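Possible MarR-transcriptional regulator (Streptomyces coelicolor, PDB 4B8X) is of unknown function but, as a winged-helix member of the MarR family, probably binds DNA and regulates transcription. Local coordinates at residues L41-M54 and T93-V105. Sequence-based numbering, arbitrary orientation.
Sequences LVLLTFSKSGELPM and TLATITDKGREVV
The guanidinium of Arg102 lies across the turn that leads out of helix 35-45, with the CG2 methyl of Ile97 3.4 Å above its plane and over its centre. At its edge a water sits in the plane and Ser49 C comes near it, while Gly50 CA and the methyl of Thr45 approach obliquely, Gly50 CA standing 3.5 Å from Arg102 NH2. Polar links run through water: NH2 gives a hydrogen bond to the in-plane molecule, which donates to Leu44 O, and NH1 gives one to a second bound to Thr45 O. Two waters thus bridge the arginine to the end of helix 35-45, a worked example of solvent-mediated linkage; a third, also bound by NH2, lies near Ser49 O and Ile97 O.

Beneath it, Ile97 has CG1 anti to its backbone N (chi1 -168°), which carries CD1 to Thr45 CG2 at 3.6 Å and to Leu41 CD2 at 3.8 Å. Leu44 CB packs against Ile97 CB at 4.0 Å, and one turn on from Gly101 in helix 99-114, Val105, in the conformer described, sets CG2 3.6 Å from Val42 CG2.

This is the winged-helix fold of MarR proteins: strand 51-53 joins the edge of an antiparallel sheet whose other two strands, 93-97 and 81-85, form the wing. Leu52 and Ala95 make a hydrogen-bonded pair, Ala95 N to Leu52 O being nearly straight (171°), and the pairing is extended by Ile97 N to Gly50 O and by Met54 N to Thr93 O. On one face Pro53 CG rests 3.8 Å from Leu94 CD2, both side chains pointing the same way. Beyond the strand, Met54, in one of its two conformers, bends at chi3 (65°) and sets SD 3.6 Å from Thr93 CG2, its side chain also touching Val68 and Val72 of helix 65-77.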
loop_
_atom_site.group_PDB
_atom_site.type_symbol
_atom_site.label_atom_id
_atom_site.label_comp_id
_atom_site.label_asym_id
_atom_site.label_seq_id
_atom_site.Cartn_x
_atom_site.Cartn_y
_atom_site.Cartn_z
ATOM N N LEU A 41 4.423 6.455 16.232
ATOM C CA LEU A 41 4.952 6.303 17.584
ATOM C C LEU A 41 6.416 5.877 17.532
ATOM O O LEU A 41 7.250 6.401 18.287
ATOM C CB LEU A 41 4.179 5.281 18.396
ATOM C CG LEU A 41 2.750 5.662 18.775
ATOM C CD1 LEU A 41 2.019 4.507 19.423
ATOM C CD2 LEU A 41 2.761 6.866 19.712
ATOM N N VAL A 42 6.774 4.915 16.681
ATOM C CA VAL A 42 8.156 4.464 16.610
ATOM C C VAL A 42 9.043 5.660 16.214
ATOM O O VAL A 42 10.115 5.852 16.789
ATOM C CB VAL A 42 8.338 3.306 15.595
ATOM C CG1 VAL A 42 9.819 3.019 15.412
ATOM C CG2 VAL A 42 7.602 2.077 16.077
ATOM N N LEU A 43 8.625 6.464 15.232
ATOM C CA LEU A 43 9.401 7.611 14.816
ATOM C C LEU A 43 9.700 8.508 16.015
ATOM O O LEU A 43 10.820 8.992 16.201
ATOM C CB LEU A 43 8.641 8.362 13.733
ATOM C CG LEU A 43 9.262 9.662 13.209
ATOM C CD1 LEU A 43 10.639 9.480 12.601
ATOM C CD2 LEU A 43 8.319 10.327 12.206
ATOM N N LEU A 44 8.671 8.791 16.815
ATOM C CA LEU A 44 8.870 9.651 17.981
ATOM C C LEU A 44 9.886 9.062 18.978
ATOM O O LEU A 44 10.640 9.795 19.595
ATOM C CB LEU A 44 7.531 9.968 18.642
ATOM C CG LEU A 44 6.580 10.827 17.803
ATOM C CD1 LEU A 44 5.249 10.940 18.524
ATOM C CD2 LEU A 44 7.193 12.199 17.517
ATOM N N THR A 45 9.909 7.739 19.142
ATOM C CA THR A 45 10.853 7.106 20.058
ATOM C C THR A 45 12.300 7.166 19.578
ATOM O O THR A 45 13.183 6.837 20.361
ATOM C CB THR A 45 10.488 5.654 20.423
ATOM O OG1 THR A 45 10.629 4.808 19.277
ATOM C CG2 THR A 45 9.099 5.529 21.011
ATOM N N PHE A 46 12.542 7.609 18.337
ATOM C CA PHE A 46 13.900 7.838 17.826
ATOM C C PHE A 46 14.216 9.329 17.656
ATOM O O PHE A 46 15.254 9.686 17.101
ATOM C CB PHE A 46 14.125 7.063 16.523
ATOM C CG PHE A 46 14.339 5.601 16.731
ATOM C CD1 PHE A 46 15.549 5.118 17.180
ATOM C CD2 PHE A 46 13.308 4.704 16.517
ATOM C CE1 PHE A 46 15.733 3.765 17.379
ATOM C CE2 PHE A 46 13.479 3.349 16.759
ATOM C CZ PHE A 46 14.691 2.882 17.159
ATOM N N SER A 47 13.327 10.187 18.154
ATOM C CA SER A 47 13.470 11.625 18.031
ATOM C C SER A 47 13.856 12.200 19.382
ATOM O O SER A 47 13.392 11.733 20.430
ATOM C CB SER A 47 12.130 12.207 17.560
ATOM O OG SER A 47 11.736 11.657 16.303
ATOM N N LYS A 48 14.687 13.245 19.367
ATOM C CA LYS A 48 15.070 13.875 20.611
ATOM C C LYS A 48 13.822 14.291 21.411
ATOM O O LYS A 48 12.885 14.953 20.871
ATOM C CB LYS A 48 15.979 15.097 20.371
ATOM C CG LYS A 48 16.504 15.699 21.678
ATOM C CD LYS A 48 17.546 16.784 21.478
ATOM C CE LYS A 48 18.029 17.324 22.823
ATOM N N SER A 49 13.839 13.971 22.711
ATOM C CA SER A 49 12.758 14.248 23.667
ATOM C C SER A 49 11.413 13.622 23.299
ATOM O O SER A 49 10.376 13.954 23.861
ATOM C CB SER A 49 12.582 15.745 23.885
ATOM O OG SER A 49 13.789 16.335 24.324
ATOM N N GLY A 50 11.419 12.708 22.354
ATOM C CA GLY A 50 10.192 12.077 21.904
ATOM C C GLY A 50 9.240 13.005 21.180
ATOM O O GLY A 50 8.041 12.712 21.118
ATOM N N GLU A 51 9.800 14.057 20.575
ATOM C CA GLU A 51 8.995 15.136 19.999
ATOM C C GLU A 51 9.418 15.439 18.560
ATOM O O GLU A 51 10.601 15.407 18.227
ATOM C CB GLU A 51 9.086 16.414 20.880
ATOM C CG GLU A 51 10.417 17.170 20.739
ATOM C CD GLU A 51 10.454 18.572 21.349
ATOM O OE1 GLU A 51 9.871 18.794 22.419
ATOM O OE2 GLU A 51 11.096 19.465 20.748
ATOM N N LEU A 52 8.445 15.737 17.713
ATOM C CA LEU A 52 8.710 16.206 16.348
ATOM C C LEU A 52 7.636 17.176 15.905
ATOM O O LEU A 52 6.464 16.998 16.250
ATOM C CB LEU A 52 8.701 15.061 15.344
ATOM C CG LEU A 52 9.955 14.242 15.118
ATOM C CD1 LEU A 52 9.645 13.342 13.921
ATOM C CD2 LEU A 52 11.212 15.067 14.861
ATOM N N PRO A 53 7.998 18.152 15.069
ATOM C CA PRO A 53 6.950 18.946 14.431
ATOM C C PRO A 53 6.105 18.070 13.494
ATOM O O PRO A 53 6.636 17.148 12.858
ATOM C CB PRO A 53 7.731 19.987 13.622
ATOM C CG PRO A 53 9.100 20.012 14.229
ATOM C CD PRO A 53 9.349 18.616 14.704
ATOM N N MET A 54 4.822 18.375 13.390
ATOM C CA MET A 54 3.951 17.567 12.564
ATOM C C MET A 54 4.382 17.621 11.081
ATOM O O MET A 54 4.235 16.615 10.365
ATOM C CB MET A 54 2.479 17.929 12.821
ATOM C CG MET A 54 2.025 17.523 14.221
ATOM S SD MET A 54 0.359 18.041 14.680
ATOM C CE MET A 54 -0.589 17.093 13.494
ATOM N N THR A 93 3.113 22.806 14.977
ATOM C CA THR A 93 2.669 22.063 16.142
ATOM C C THR A 93 3.627 20.921 16.375
ATOM O O THR A 93 4.036 20.257 15.427
ATOM C CB THR A 93 1.272 21.455 15.916
ATOM O OG1 THR A 93 0.340 22.500 15.627
ATOM C CG2 THR A 93 0.790 20.679 17.135
ATOM N N LEU A 94 3.991 20.724 17.640
ATOM C CA LEU A 94 4.828 19.597 18.051
ATOM C C LEU A 94 3.974 18.460 18.619
ATOM O O LEU A 94 3.047 18.692 19.400
ATOM C CB LEU A 94 5.776 20.059 19.157
ATOM C CG LEU A 94 6.828 21.102 18.828
ATOM C CD1 LEU A 94 7.586 21.448 20.101
ATOM C CD2 LEU A 94 7.771 20.604 17.749
ATOM N N ALA A 95 4.296 17.238 18.203
ATOM C CA ALA A 95 3.725 16.029 18.761
ATOM C C ALA A 95 4.776 15.330 19.634
ATOM O O ALA A 95 5.897 15.166 19.189
ATOM C CB ALA A 95 3.241 15.095 17.657
ATOM N N THR A 96 4.415 14.952 20.862
ATOM C CA THR A 96 5.337 14.339 21.819
ATOM C C THR A 96 4.726 13.034 22.319
ATOM O O THR A 96 3.592 13.016 22.759
ATOM C CB THR A 96 5.585 15.274 23.015
ATOM O OG1 THR A 96 5.964 16.578 22.548
ATOM C CG2 THR A 96 6.656 14.687 23.928
ATOM N N ILE A 97 5.496 11.942 22.272
ATOM C CA ILE A 97 5.002 10.667 22.790
ATOM C C ILE A 97 4.944 10.712 24.311
ATOM O O ILE A 97 5.854 11.233 24.963
ATOM C CB ILE A 97 5.867 9.488 22.279
ATOM C CG1 ILE A 97 5.203 8.142 22.552
ATOM C CG2 ILE A 97 7.287 9.571 22.836
ATOM C CD1 ILE A 97 5.897 6.990 21.845
ATOM N N THR A 98 3.864 10.174 24.864
ATOM C CA THR A 98 3.666 10.120 26.296
ATOM C C THR A 98 4.291 8.825 26.852
ATOM O O THR A 98 4.639 7.915 26.106
ATOM C CB THR A 98 2.182 10.134 26.654
ATOM O OG1 THR A 98 1.576 8.913 26.195
ATOM C CG2 THR A 98 1.462 11.368 26.053
ATOM N N ASP A 99 4.413 8.738 28.162
ATOM C CA ASP A 99 4.856 7.483 28.775
ATOM C C ASP A 99 3.942 6.291 28.423
ATOM O O ASP A 99 4.431 5.196 28.153
ATOM C CB ASP A 99 4.988 7.623 30.303
ATOM C CG ASP A 99 6.170 8.476 30.728
ATOM O OD1 ASP A 99 7.030 8.831 29.893
ATOM O OD2 ASP A 99 6.235 8.791 31.930
ATOM N N LYS A 100 2.630 6.514 28.378
ATOM C CA LYS A 100 1.703 5.464 27.948
ATOM C C LYS A 100 1.997 5.081 26.486
ATOM O O LYS A 100 2.016 3.902 26.137
ATOM C CB LYS A 100 0.254 5.920 28.128
ATOM C CG LYS A 100 -0.747 4.847 27.744
ATOM C CD LYS A 100 -2.170 5.360 27.885
ATOM C CE LYS A 100 -3.217 4.294 27.586
ATOM N NZ LYS A 100 -4.606 4.846 27.422
ATOM N N GLY A 101 2.261 6.081 25.642
ATOM C CA GLY A 101 2.669 5.835 24.258
ATOM C C GLY A 101 3.896 4.958 24.152
ATOM O O GLY A 101 3.962 4.039 23.325
ATOM N N ARG A 102 4.895 5.243 24.979
ATOM C CA ARG A 102 6.127 4.449 25.003
ATOM C C ARG A 102 5.844 3.010 25.420
ATOM O O ARG A 102 6.390 2.081 24.838
ATOM C CB ARG A 102 7.147 5.115 25.936
ATOM C CG ARG A 102 7.650 6.444 25.400
ATOM C CD ARG A 102 8.721 7.046 26.297
ATOM N NE ARG A 102 9.136 8.378 25.873
ATOM C CZ ARG A 102 9.998 8.635 24.886
ATOM N NH1 ARG A 102 10.553 7.656 24.173
ATOM N NH2 ARG A 102 10.334 9.892 24.598
ATOM N N GLU A 103 4.989 2.814 26.416
ATOM C CA GLU A 103 4.633 1.472 26.860
ATOM C C GLU A 103 3.939 0.693 25.746
ATOM O O GLU A 103 4.230 -0.492 25.513
ATOM C CB GLU A 103 3.727 1.522 28.097
ATOM C CG GLU A 103 4.396 2.077 29.350
ATOM C CD GLU A 103 3.421 2.423 30.461
ATOM O OE1 GLU A 103 2.198 2.238 30.264
ATOM O OE2 GLU A 103 3.889 2.861 31.536
ATOM N N VAL A 104 3.008 1.343 25.068
ATOM C CA VAL A 104 2.256 0.683 24.011
ATOM C C VAL A 104 3.154 0.326 22.840
ATOM O O VAL A 104 3.103 -0.807 22.331
ATOM C CB VAL A 104 1.053 1.548 23.571
ATOM C CG1 VAL A 104 0.480 1.060 22.244
ATOM C CG2 VAL A 104 0.012 1.621 24.695
ATOM N N VAL A 105 4.007 1.249 22.414
ATOM C CA VAL A 105 4.805 0.933 21.254
ATOM C C VAL A 105 5.842 -0.176 21.597
ATOM O O VAL A 105 6.132 -1.001 20.740
ATOM C CB VAL A 105 5.387 2.216 20.615
ATOM C CG1 VAL A 105 6.562 2.744 21.426
ATOM C CG2 VAL A 105 5.801 1.981 19.171
HETATM O O HOH W 1 12.078 9.339 22.394
HETATM O O HOH W 2 13.219 8.066 22.763
HETATM O O HOH W 3 8.539 12.094 25.253
#